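Local coordinates for regulatory Subunit of Protein Kinase A (cAMP-dependent) from Euglena gracilis (Euglena gracilis, PDB 6RSX) that binds cyclic AMP in two cyclic nucleotide-binding domains and, as a regulatory subunit of protein kinase A, probably restrains the kinase's catalytic subunit, at residues Lys214-Leu219 with Ile223-Ile228; Val166-Ala171 with Lys232-Glu237; Phe61-Glu66 with Asn80-Glu85; Lys32-Lys37 with Asn133-Ala138. All coordinates share one frame; numbering follows the deposited sequence.

Contact 1. Residues Lys214-Leu219 with Ile223-Ile228; sequences KVNQTL and IHTINI. With CMP (adenosine-3',5'-cyclic-monophosphate), chain C.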
# COMPACT_ATOMS: atom_id res chain seq x y z
N LYS A 214 13.21 7.12 21.25
CA LYS A 214 13.41 8.49 21.72
C LYS A 214 13.28 9.45 20.55
O LYS A 214 13.80 9.16 19.46
CB LYS A 214 14.79 8.64 22.36
CG LYS A 214 14.96 7.96 23.70
CD LYS A 214 16.33 8.34 24.26
CE LYS A 214 16.56 7.81 25.66
NZ LYS A 214 17.95 8.12 26.15
N VAL A 215 12.61 10.59 20.77
CA VAL A 215 12.52 11.69 19.81
C VAL A 215 13.42 12.79 20.35
O VAL A 215 13.10 13.38 21.38
CB VAL A 215 11.09 12.20 19.65
CG1 VAL A 215 11.00 13.24 18.54
CG2 VAL A 215 10.12 11.00 19.32
N ASN A 216 14.51 13.08 19.63
CA ASN A 216 15.54 14.03 20.06
C ASN A 216 15.61 15.21 19.09
O ASN A 216 15.43 15.06 17.88
CB ASN A 216 16.91 13.35 20.11
CG ASN A 216 16.97 12.26 21.14
OD1 ASN A 216 16.20 12.26 22.11
ND2 ASN A 216 17.89 11.32 20.96
N GLN A 217 15.93 16.39 19.62
CA GLN A 217 15.95 17.57 18.79
C GLN A 217 17.06 18.45 19.32
O GLN A 217 17.28 18.49 20.53
CB GLN A 217 14.60 18.28 18.87
CG GLN A 217 14.34 19.39 17.90
CD GLN A 217 12.92 19.90 18.07
OE1 GLN A 217 12.57 20.42 19.13
NE2 GLN A 217 12.09 19.72 17.05
N THR A 218 17.78 19.11 18.41
CA THR A 218 18.87 19.99 18.80
C THR A 218 18.39 21.42 18.99
O THR A 218 17.53 21.92 18.25
CB THR A 218 19.98 19.98 17.76
OG1 THR A 218 19.51 20.61 16.56
CG2 THR A 218 20.38 18.56 17.45
N LEU A 219 18.97 22.10 19.97
CA LEU A 219 18.70 23.52 20.16
C LEU A 219 20.00 24.09 20.68
O LEU A 219 20.58 23.52 21.61
CB LEU A 219 17.57 23.76 21.16
CG LEU A 219 17.04 25.16 21.40
CD1 LEU A 219 16.46 25.75 20.13
CD2 LEU A 219 16.00 25.14 22.52
N ILE A 223 21.48 18.49 22.24
CA ILE A 223 20.42 17.53 21.95
C ILE A 223 19.59 17.31 23.21
O ILE A 223 20.15 17.05 24.28
CB ILE A 223 21.02 16.21 21.47
CG1 ILE A 223 21.89 16.45 20.24
CG2 ILE A 223 19.89 15.18 21.17
CD1 ILE A 223 22.61 15.21 19.75
N HIS A 224 18.27 17.43 23.10
CA HIS A 224 17.41 16.96 24.18
C HIS A 224 16.28 16.09 23.65
O HIS A 224 15.86 16.16 22.49
CB HIS A 224 16.81 18.08 25.03
CG HIS A 224 15.95 19.04 24.26
ND1 HIS A 224 16.33 19.56 23.04
CD2 HIS A 224 14.77 19.62 24.57
CE1 HIS A 224 15.40 20.40 22.62
NE2 HIS A 224 14.44 20.46 23.53
N THR A 225 15.79 15.26 24.55
CA THR A 225 14.72 14.33 24.23
C THR A 225 13.40 15.05 24.44
O THR A 225 13.13 15.53 25.55
CB THR A 225 14.84 13.10 25.12
OG1 THR A 225 16.09 12.44 24.86
CG2 THR A 225 13.64 12.16 24.92
N ILE A 226 12.59 15.17 23.38
CA ILE A 226 11.33 15.90 23.46
C ILE A 226 10.11 14.99 23.51
O ILE A 226 9.00 15.47 23.77
CB ILE A 226 11.17 16.89 22.28
CG1 ILE A 226 11.28 16.17 20.94
CG2 ILE A 226 12.20 18.01 22.35
CD1 ILE A 226 10.85 17.02 19.74
N ASN A 227 10.28 13.70 23.25
CA ASN A 227 9.13 12.80 23.28
C ASN A 227 9.65 11.38 23.38
O ASN A 227 10.81 11.10 23.05
CB ASN A 227 8.25 13.00 22.04
CG ASN A 227 6.84 12.43 22.21
OD1 ASN A 227 6.53 11.85 23.25
ND2 ASN A 227 5.99 12.64 21.21
N ILE A 228 8.80 10.47 23.87
CA ILE A 228 9.11 9.05 23.93
C ILE A 228 7.93 8.30 23.30
O ILE A 228 6.78 8.56 23.65
CB ILE A 228 9.35 8.54 25.37
CG1 ILE A 228 10.61 9.16 25.99
CG2 ILE A 228 9.47 7.01 25.38
CD1 ILE A 228 11.87 8.59 25.40
P CMP C . 9.17 14.10 11.05
O1P CMP C . 8.94 13.54 9.53
O2P CMP C . 9.44 15.55 11.18
O5' CMP C . 10.45 13.37 11.64
C5' CMP C . 10.64 13.32 13.06
C4' CMP C . 9.32 12.95 13.69
O4' CMP C . 9.29 12.93 15.12
C3' CMP C . 8.13 13.82 13.36
O3' CMP C . 7.79 13.80 11.97
C2' CMP C . 7.08 13.25 14.29
O2' CMP C . 6.52 12.06 13.69
C1' CMP C . 7.93 12.80 15.50
N9 CMP C . 7.66 13.54 16.74
C8 CMP C . 7.30 12.98 17.89
N7 CMP C . 7.15 13.95 18.78
C5 CMP C . 7.44 15.11 18.17
C6 CMP C . 7.44 16.40 18.64
N6 CMP C . 7.12 16.92 19.94
N1 CMP C . 7.74 17.40 17.85
C2 CMP C . 8.07 17.15 16.55
N3 CMP C . 8.06 15.86 16.06
C4 CMP C . 7.76 14.87 16.90

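Contact 2. Residues Val166-Ala171 with Lys232-Glu237; sequences VPLFEA and KDFFGE. With CMP (adenosine-3',5'-cyclic-monophosphate), chain C.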
# COMPACT_ATOMS: atom_id res chain seq x y z
N VAL A 166 -4.91 -0.61 15.98
CA VAL A 166 -4.04 0.57 16.03
C VAL A 166 -4.89 1.80 15.77
O VAL A 166 -5.49 1.90 14.68
CB VAL A 166 -2.89 0.47 15.02
CG1 VAL A 166 -2.15 1.81 14.92
CG2 VAL A 166 -1.94 -0.66 15.40
N PRO A 167 -4.95 2.77 16.69
CA PRO A 167 -5.84 3.92 16.49
C PRO A 167 -5.63 4.63 15.18
O PRO A 167 -6.58 5.18 14.61
CB PRO A 167 -5.50 4.83 17.69
CG PRO A 167 -5.07 3.86 18.75
CD PRO A 167 -4.32 2.77 18.03
N LEU A 168 -4.39 4.67 14.69
CA LEU A 168 -4.10 5.36 13.44
C LEU A 168 -5.00 4.86 12.31
O LEU A 168 -5.41 5.63 11.43
CB LEU A 168 -2.63 5.15 13.07
CG LEU A 168 -2.21 5.75 11.72
CD1 LEU A 168 -2.35 7.25 11.72
CD2 LEU A 168 -0.80 5.30 11.35
N PHE A 169 -5.32 3.57 12.33
CA PHE A 169 -6.04 2.95 11.23
C PHE A 169 -7.54 2.85 11.48
O PHE A 169 -8.24 2.14 10.74
CB PHE A 169 -5.46 1.57 10.95
CG PHE A 169 -4.01 1.61 10.53
CD1 PHE A 169 -3.60 2.44 9.50
CD2 PHE A 169 -3.06 0.85 11.19
CE1 PHE A 169 -2.28 2.49 9.10
CE2 PHE A 169 -1.72 0.90 10.79
CZ PHE A 169 -1.34 1.72 9.74
N GLU A 170 -8.06 3.56 12.48
CA GLU A 170 -9.45 3.34 12.90
C GLU A 170 -10.43 3.59 11.75
O GLU A 170 -11.46 2.91 11.67
CB GLU A 170 -9.79 4.25 14.08
CG GLU A 170 -10.14 5.64 13.67
N ALA A 171 -10.15 4.57 10.89
CA ALA A 171 -11.08 5.01 9.86
C ALA A 171 -10.94 4.22 8.56
O ALA A 171 -11.70 4.47 7.62
CB ALA A 171 -10.89 6.50 9.58
N LYS A 232 2.27 1.11 18.92
CA LYS A 232 1.15 1.69 18.20
C LYS A 232 1.31 3.20 17.98
O LYS A 232 0.46 3.79 17.31
CB LYS A 232 -0.21 1.38 18.86
CG LYS A 232 -0.44 -0.13 19.03
CD LYS A 232 -1.78 -0.47 19.68
CE LYS A 232 -2.17 -1.94 19.44
NZ LYS A 232 -1.01 -2.88 19.54
N ASP A 233 2.35 3.85 18.53
CA ASP A 233 2.69 5.20 18.10
C ASP A 233 3.37 5.17 16.73
O ASP A 233 3.78 4.12 16.24
CB ASP A 233 3.64 5.89 19.10
CG ASP A 233 2.99 6.11 20.46
OD1 ASP A 233 1.76 6.27 20.52
OD2 ASP A 233 3.75 6.11 21.47
N PHE A 234 3.51 6.35 16.13
CA PHE A 234 4.01 6.44 14.77
C PHE A 234 4.88 7.68 14.66
O PHE A 234 4.85 8.55 15.54
CB PHE A 234 2.86 6.49 13.75
CG PHE A 234 1.79 7.47 14.09
CD1 PHE A 234 1.97 8.81 13.79
CD2 PHE A 234 0.64 7.06 14.76
CE1 PHE A 234 0.99 9.75 14.12
CE2 PHE A 234 -0.34 7.98 15.09
CZ PHE A 234 -0.17 9.32 14.77
N PHE A 235 5.62 7.78 13.56
CA PHE A 235 6.47 8.99 13.41
C PHE A 235 6.93 9.06 11.96
O PHE A 235 6.87 8.08 11.21
CB PHE A 235 7.68 8.93 14.35
CG PHE A 235 8.56 7.73 14.16
CD1 PHE A 235 8.31 6.53 14.86
CD2 PHE A 235 9.66 7.77 13.30
CE1 PHE A 235 9.12 5.39 14.69
CE2 PHE A 235 10.49 6.65 13.15
CZ PHE A 235 10.21 5.44 13.83
N GLY A 236 7.39 10.24 11.57
CA GLY A 236 7.93 10.42 10.23
C GLY A 236 6.94 11.02 9.27
O GLY A 236 7.27 11.22 8.10
N GLU A 237 5.74 11.35 9.75
CA GLU A 237 4.68 11.83 8.88
C GLU A 237 4.87 13.28 8.44
O GLU A 237 4.42 13.64 7.35
CB GLU A 237 3.33 11.68 9.59
CG GLU A 237 2.98 12.82 10.58
CD GLU A 237 3.70 12.72 11.93
OE1 GLU A 237 4.44 11.74 12.14
OE2 GLU A 237 3.54 13.64 12.77
P CMP C . 9.17 14.10 11.05
O1P CMP C . 8.94 13.54 9.53
O2P CMP C . 9.44 15.55 11.18
O5' CMP C . 10.45 13.37 11.64
C5' CMP C . 10.64 13.32 13.06
C4' CMP C . 9.32 12.95 13.69
O4' CMP C . 9.29 12.93 15.12
C3' CMP C . 8.13 13.82 13.36
O3' CMP C . 7.79 13.80 11.97
C2' CMP C . 7.08 13.25 14.29
O2' CMP C . 6.52 12.06 13.69
C1' CMP C . 7.93 12.80 15.50
N9 CMP C . 7.66 13.54 16.74
C8 CMP C . 7.30 12.98 17.89
N7 CMP C . 7.15 13.95 18.78
C5 CMP C . 7.44 15.11 18.17
C6 CMP C . 7.44 16.40 18.64
N6 CMP C . 7.12 16.92 19.94
N1 CMP C . 7.74 17.40 17.85
C2 CMP C . 8.07 17.15 16.55
N3 CMP C . 8.06 15.86 16.06
C4 CMP C . 7.76 14.87 16.90
O HOH W 1 -1.89 4.80 16.36

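Contact 3. Residues Phe61-Glu66 with Asn80-Glu85; sequences FEKTAE and NFYVIE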
# COMPACT_ATOMS: atom_id res chain seq x y z
N PHE A 61 -0.92 -10.50 -20.23
CA PHE A 61 -1.48 -10.20 -21.53
C PHE A 61 -2.32 -8.92 -21.49
O PHE A 61 -2.81 -8.49 -20.43
CB PHE A 61 -2.35 -11.37 -22.05
CG PHE A 61 -3.45 -11.81 -21.11
CD1 PHE A 61 -3.18 -12.69 -20.05
CD2 PHE A 61 -4.74 -11.38 -21.30
CE1 PHE A 61 -4.22 -13.13 -19.19
CE2 PHE A 61 -5.79 -11.81 -20.45
CZ PHE A 61 -5.52 -12.69 -19.40
N GLU A 62 -2.50 -8.33 -22.67
CA GLU A 62 -3.18 -7.04 -22.81
C GLU A 62 -4.69 -7.23 -22.90
O GLU A 62 -5.18 -8.19 -23.51
CB GLU A 62 -2.71 -6.31 -24.08
CG GLU A 62 -1.25 -6.00 -24.12
CD GLU A 62 -0.83 -5.34 -25.43
OE1 GLU A 62 0.10 -5.85 -26.08
OE2 GLU A 62 -1.44 -4.31 -25.81
N LYS A 63 -5.41 -6.33 -22.26
CA LYS A 63 -6.86 -6.24 -22.40
C LYS A 63 -7.20 -4.76 -22.51
O LYS A 63 -6.59 -3.96 -21.82
CB LYS A 63 -7.59 -6.77 -21.18
CG LYS A 63 -9.08 -6.94 -21.40
CD LYS A 63 -9.75 -7.68 -20.22
CE LYS A 63 -10.32 -9.05 -20.63
NZ LYS A 63 -9.45 -9.83 -21.59
N THR A 64 -8.16 -4.42 -23.35
CA THR A 64 -8.63 -3.05 -23.44
C THR A 64 -10.12 -3.03 -23.13
O THR A 64 -10.81 -4.06 -23.20
CB THR A 64 -8.37 -2.44 -24.83
OG1 THR A 64 -9.09 -3.20 -25.81
CG2 THR A 64 -6.90 -2.51 -25.16
N ALA A 65 -10.61 -1.85 -22.76
CA ALA A 65 -12.02 -1.63 -22.47
C ALA A 65 -12.38 -0.23 -22.94
O ALA A 65 -11.68 0.72 -22.56
CB ALA A 65 -12.31 -1.72 -20.98
N GLU A 66 -13.46 -0.10 -23.69
CA GLU A 66 -13.92 1.23 -24.10
C GLU A 66 -14.58 1.93 -22.93
O GLU A 66 -15.14 1.30 -22.04
CB GLU A 66 -14.93 1.14 -25.24
CG GLU A 66 -14.35 0.69 -26.55
CD GLU A 66 -15.42 0.55 -27.63
OE1 GLU A 66 -16.50 1.17 -27.49
OE2 GLU A 66 -15.18 -0.20 -28.61
N ASN A 80 -9.53 -13.22 -14.00
CA ASN A 80 -8.22 -12.60 -14.11
C ASN A 80 -7.94 -11.60 -12.98
O ASN A 80 -8.84 -11.17 -12.25
CB ASN A 80 -8.08 -11.84 -15.44
CG ASN A 80 -8.28 -12.74 -16.66
OD1 ASN A 80 -7.73 -13.84 -16.76
ND2 ASN A 80 -9.06 -12.25 -17.62
N PHE A 81 -6.65 -11.29 -12.83
CA PHE A 81 -6.16 -10.19 -12.02
C PHE A 81 -5.59 -9.12 -12.95
O PHE A 81 -4.92 -9.45 -13.95
CB PHE A 81 -5.09 -10.73 -11.06
CG PHE A 81 -4.39 -9.67 -10.26
CD1 PHE A 81 -5.04 -9.01 -9.25
CD2 PHE A 81 -3.05 -9.50 -10.41
CE1 PHE A 81 -4.37 -8.04 -8.44
CE2 PHE A 81 -2.37 -8.55 -9.62
CZ PHE A 81 -3.03 -7.86 -8.62
N TYR A 82 -5.88 -7.84 -12.67
CA TYR A 82 -5.59 -6.77 -13.62
C TYR A 82 -4.72 -5.68 -13.00
O TYR A 82 -4.84 -5.37 -11.81
CB TYR A 82 -6.89 -6.08 -14.13
CG TYR A 82 -7.81 -7.03 -14.89
CD1 TYR A 82 -7.63 -7.24 -16.24
CD2 TYR A 82 -8.90 -7.64 -14.25
CE1 TYR A 82 -8.48 -8.08 -16.97
CE2 TYR A 82 -9.75 -8.49 -14.96
CZ TYR A 82 -9.55 -8.69 -16.32
OH TYR A 82 -10.38 -9.49 -17.05
N VAL A 83 -3.86 -5.09 -13.83
CA VAL A 83 -3.20 -3.81 -13.50
C VAL A 83 -3.52 -2.81 -14.60
O VAL A 83 -3.40 -3.10 -15.79
CB VAL A 83 -1.67 -3.97 -13.34
CG1 VAL A 83 -1.00 -2.63 -12.86
CG2 VAL A 83 -1.31 -5.10 -12.37
N ILE A 84 -3.88 -1.58 -14.21
CA ILE A 84 -4.20 -0.55 -15.19
C ILE A 84 -2.91 -0.02 -15.81
O ILE A 84 -1.99 0.38 -15.10
CB ILE A 84 -4.99 0.59 -14.53
CG1 ILE A 84 -6.36 0.07 -14.03
CG2 ILE A 84 -5.19 1.70 -15.57
CD1 ILE A 84 -7.21 1.14 -13.26
N GLU A 85 -2.87 0.04 -17.14
CA GLU A 85 -1.79 0.70 -17.86
C GLU A 85 -2.18 2.14 -18.21
O GLU A 85 -1.41 3.08 -17.94
CB GLU A 85 -1.44 -0.08 -19.13
CG GLU A 85 -0.23 0.55 -19.87
CD GLU A 85 0.17 -0.33 -21.07
OE1 GLU A 85 -0.74 -0.79 -21.81
OE2 GLU A 85 1.37 -0.62 -21.21

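Contact 4. Residues Lys32-Lys37 with Asn133-Ala138; sequences KARIEK and NVRLWA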
# COMPACT_ATOMS: atom_id res chain seq x y z
N LYS A 32 8.70 -6.79 -21.85
CA LYS A 32 9.13 -6.75 -20.46
C LYS A 32 9.27 -5.30 -20.00
O LYS A 32 8.78 -4.93 -18.92
CB LYS A 32 10.44 -7.51 -20.29
CG LYS A 32 11.08 -7.33 -18.92
CD LYS A 32 12.30 -8.23 -18.70
CE LYS A 32 13.11 -7.77 -17.47
NZ LYS A 32 14.08 -8.79 -16.98
N ALA A 33 9.90 -4.47 -20.81
CA ALA A 33 10.10 -3.08 -20.40
C ALA A 33 8.76 -2.38 -20.20
O ALA A 33 8.55 -1.66 -19.22
CB ALA A 33 10.96 -2.33 -21.42
N ARG A 34 7.84 -2.61 -21.13
CA ARG A 34 6.51 -2.03 -21.05
C ARG A 34 5.75 -2.49 -19.81
O ARG A 34 5.13 -1.68 -19.10
CB ARG A 34 5.75 -2.40 -22.32
CG ARG A 34 4.41 -1.79 -22.38
CD ARG A 34 3.76 -1.99 -23.75
NE ARG A 34 2.32 -1.72 -23.64
CZ ARG A 34 1.41 -2.18 -24.48
NH1 ARG A 34 1.78 -2.97 -25.51
NH2 ARG A 34 0.13 -1.92 -24.28
N ILE A 35 5.78 -3.80 -19.51
CA ILE A 35 5.13 -4.27 -18.30
C ILE A 35 5.79 -3.67 -17.07
O ILE A 35 5.10 -3.20 -16.14
CB ILE A 35 5.14 -5.81 -18.28
CG1 ILE A 35 4.22 -6.32 -19.37
CG2 ILE A 35 4.71 -6.32 -16.91
CD1 ILE A 35 4.42 -7.82 -19.68
N GLU A 36 7.13 -3.64 -17.04
CA GLU A 36 7.84 -3.05 -15.91
C GLU A 36 7.40 -1.62 -15.66
O GLU A 36 7.22 -1.21 -14.51
CB GLU A 36 9.35 -3.10 -16.14
CG GLU A 36 9.95 -4.48 -16.15
CD GLU A 36 11.44 -4.46 -16.43
OE1 GLU A 36 12.02 -3.35 -16.51
OE2 GLU A 36 12.03 -5.55 -16.57
N LYS A 37 7.21 -0.84 -16.73
CA LYS A 37 6.80 0.57 -16.56
C LYS A 37 5.45 0.65 -15.87
O LYS A 37 5.23 1.48 -14.96
CB LYS A 37 6.72 1.25 -17.93
CG LYS A 37 7.95 2.04 -18.34
CD LYS A 37 8.05 2.14 -19.87
CE LYS A 37 6.83 2.84 -20.46
NZ LYS A 37 6.72 4.30 -20.15
N ASN A 133 -11.42 5.32 -22.08
CA ASN A 133 -10.85 4.10 -22.64
C ASN A 133 -9.71 3.65 -21.75
O ASN A 133 -8.97 4.48 -21.21
CB ASN A 133 -10.32 4.34 -24.05
CG ASN A 133 -11.42 4.71 -25.02
OD1 ASN A 133 -12.60 4.39 -24.81
ND2 ASN A 133 -11.03 5.38 -26.10
N VAL A 134 -9.58 2.34 -21.57
CA VAL A 134 -8.62 1.81 -20.61
C VAL A 134 -7.76 0.74 -21.30
O VAL A 134 -8.24 -0.04 -22.15
CB VAL A 134 -9.34 1.24 -19.36
CG1 VAL A 134 -8.40 0.36 -18.53
CG2 VAL A 134 -9.96 2.35 -18.47
N ARG A 135 -6.49 0.72 -20.94
CA ARG A 135 -5.58 -0.35 -21.30
C ARG A 135 -5.15 -1.05 -20.01
O ARG A 135 -4.83 -0.40 -19.02
CB ARG A 135 -4.33 0.16 -22.03
CG ARG A 135 -4.54 0.69 -23.45
CD ARG A 135 -3.19 0.91 -24.22
NE ARG A 135 -2.19 1.74 -23.49
CZ ARG A 135 -0.92 1.83 -23.85
NH1 ARG A 135 -0.47 1.16 -24.92
NH2 ARG A 135 -0.08 2.58 -23.13
N LEU A 136 -5.14 -2.41 -20.03
CA LEU A 136 -4.82 -3.17 -18.83
C LEU A 136 -3.79 -4.24 -19.19
O LEU A 136 -3.73 -4.69 -20.34
CB LEU A 136 -6.06 -3.92 -18.28
CG LEU A 136 -7.39 -3.17 -18.11
CD1 LEU A 136 -8.61 -4.08 -18.09
CD2 LEU A 136 -7.34 -2.47 -16.79
N TRP A 137 -3.01 -4.66 -18.19
CA TRP A 137 -2.26 -5.92 -18.26
C TRP A 137 -2.91 -6.91 -17.31
O TRP A 137 -3.30 -6.56 -16.21
CB TRP A 137 -0.79 -5.67 -17.89
CG TRP A 137 -0.02 -5.01 -19.00
CD1 TRP A 137 0.36 -3.67 -19.11
CD2 TRP A 137 0.49 -5.65 -20.15
NE1 TRP A 137 1.06 -3.47 -20.28
CE2 TRP A 137 1.16 -4.68 -20.93
CE3 TRP A 137 0.47 -6.98 -20.59
CZ2 TRP A 137 1.79 -5.00 -22.14
CZ3 TRP A 137 1.08 -7.29 -21.79
CH2 TRP A 137 1.74 -6.32 -22.55
N ALA A 138 -3.03 -8.18 -17.71
CA ALA A 138 -3.81 -9.13 -16.93
C ALA A 138 -3.01 -10.41 -16.72
O ALA A 138 -2.21 -10.80 -17.58
CB ALA A 138 -5.11 -9.50 -17.64

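Contact 1. Residues Lys214-Leu219 with Ile223-Ile228
Val-215 and Gln-217 pair with Asn-227 and His-224 across an antiparallel beta hairpin, and a classic bulge places both Ile-226 and Asn-227 opposite Val-215. The bulge gathers two N-H groups on one carbonyl: Val-215 O takes Ile-226 N at 2.7 Å and a weak bond from Asn-227 N at 3.4 Å. Val-215 N closes the bulge on Asn-227 O at 2.9 Å, and regular pairing resumes at Gln-217, which exchanges two backbone bonds with His-224.

The bulge illustrates how a local irregularity can present side chains to a ligand. Val-215 brings CG2 to 3.7 Å from C8 of the cyclic AMP, while its CG1 meets Ile-226 CG1 at 3.8 Å. With CG1 of Ile-226 between its own N and C (chi1 56°), CD1 reaches the six-membered ring of the purine, 3.6 Å from C6. The same CD1 lies 3.9 Å from CD of Gln-217, whose NE2 is bonded to Val-247 O. An alanine at Ile-226 is likely to open a gap beside both the purine and the Gln-217 amide.

Asn-227 supplies the polar contact: its ND2 points at the purine N7 over 3.0 Å in a nearly straight bond (172°), while its OD1 receives a weak bond from Ile-228 N. Because N7 is an acceptor in adenine and guanine alike, this amide bond recognises a purine without by itself separating the two bases.

Contact 2. Residues Val166-Ala171 with Lys232-Glu237
Leu-168 and Phe-234 join two elements familiar from cyclic nucleotide-binding domains: the 3-10 turn of an N3A motif, set between helices 149-165 and 174-183, and the strand that leads into the phosphate-binding cassette. The link is apolar. Leu-168 CD1 lies over one face of the Phe-234 ring, displaced toward its rim and 4.0 Å from CE2; with CG anti to the backbone N (chi1 176°), CB and both methyls of the leucine lie against the CD2-CE2 side of the ring. Leu-277 of helix 274-280 packs against both residues. Val-166 CG2 touches the aliphatic part of Lys-232, at 4.0 Å from CG.

A water completes the junction, accepting from Leu-168 N at 3.0 Å and donating to Lys-232 O at 2.7 Å at the edge of the Phe-234 ring, so one molecule satisfies two backbone groups that do not meet directly.

Just beyond Phe-234 the chain reaches the nucleotide. Gly-236 N donates to the ribose O2' at 2.9 Å, and that hydroxyl in turn donates to Glu-237 OE1 at 2.6 Å; OE2 of the same carboxylate is bonded to Tyr-284. Gly-236 has a positive phi (98°), a backbone in which a beta carbon would collide with the carbonyl O of Phe-235. A Phe-Gly-Glu sequence gripping the ribose hydroxyl, with an N3A turn packed close by, is typical of the cAMP-binding domains of protein kinase A regulatory subunits.

Contact 3. Residues Phe61-Glu66 with Asn80-Glu85
Phe-61 and Lys-63 meet Asn-80 and Tyr-82 by side-chain packing between next-nearest strands of a beta sheet in the first cyclic nucleotide-binding domain, a cupin-like beta barrel. Strand 134-140 runs between 61-65 and 80-84 and pairs with both, so the nearest CA atoms, those of Lys-63 and Tyr-82, are still 8.9 Å apart. The small Ala-138 of that middle strand is touched by Phe-61 from one flank and by Tyr-82 from the other, and across it Phe-61 meets Asn-80 and Lys-63 meets Tyr-82.

Lys-63 contributes its aliphatic part: CD comes to 3.5 Å from Tyr-82 CE1, and the chain then bends at its last two torsions, bringing CE to 3.6 Å from the phenolic OH. That hydroxyl also accepts Asn-80 ND2 over 3.1 Å in an almost straight line (174°), its oxygen lying in the amide plane. Were Tyr-82 replaced by a leucine, the ND2 group would probably lose its acceptor and the lysine methylenes their aromatic neighbour. The tyrosine ring also meets that of Phe-113, a residue of the cAMP pocket, although the Tyr-82 side chain is itself about 8 Å from the nucleotide.

Asn-80 is tied by backbone and side chain: its O takes a bond from Arg-124, another pocket residue, while its amide bridges the Tyr-82 hydroxyl and the Phe-61 ring. There OD1 lies at the ring edge, 3.6 Å from CZ, with ring and amide planes 78° apart.

Contact 4. Residues Lys32-Lys37 with Asn133-Ala138
Ile-35 and Trp-137 mark where helix 32-37 passes over strand 134-138, the short axes 10.3 Å apart at their closest and running at 107° to each other. Here one indole serves two neighbours differently by face and by edge. Over its face sits Ile-35: CG1 stands 3.7 Å from the centroid of the six-membered ring and only 6° off the normal, a CH-pi contact, while CD1 lies near CZ3.

Arg-34 passes the rim. Extended from CG to NE, it carries CD near the plane of the indole at its edge and then turns the flat of its guanidinium to Trp-137 CZ2, which lies 3.6 Å from NE; the two planes are 69° apart. Arg-135 brings its NH1 to 3.2 Å from Arg-34 NH2, two donors that share no bond. Carboxylates nearby probably ease the approach: Glu-85 OE2 forms a salt bridge with Arg-34 NE and accepts Trp-137 NE1, and long, weak ion pairs join Glu-62 OE2 to Arg-34 NH2 and Glu-85 OE1 to Arg-135 NE, whose hydrogen bond goes to Ser-86.

Around this pairing, Tyr-57 of helix 50-59 packs on Ile-35, Met-60 touches both Ile-35 and Trp-137, and strands 61-65 and 80-84 flank strand 134-140 in the sheet beneath helix 29-39.

The four contacts fall into two groups, one in each cyclic nucleotide-binding domain. Contacts 3 and 4 have centres about 7 Å apart and share one antiparallel sheet: strand 134-140 of contact 4 lies between the two strands of contact 3, which is nested along the chain inside the loop that contact 4 closes. Contacts 1 and 2, with centres about 20 Å apart, follow later; contact 1 is nested within contact 2, and both touch the same cyclic AMP, one at the base and the other at the ribose. The centres of contacts 1 and 3 stand about 50 Å apart on opposite sides of the chain's centre, as expected for two tandem cyclic nucleotide-binding domains, each with a separate site.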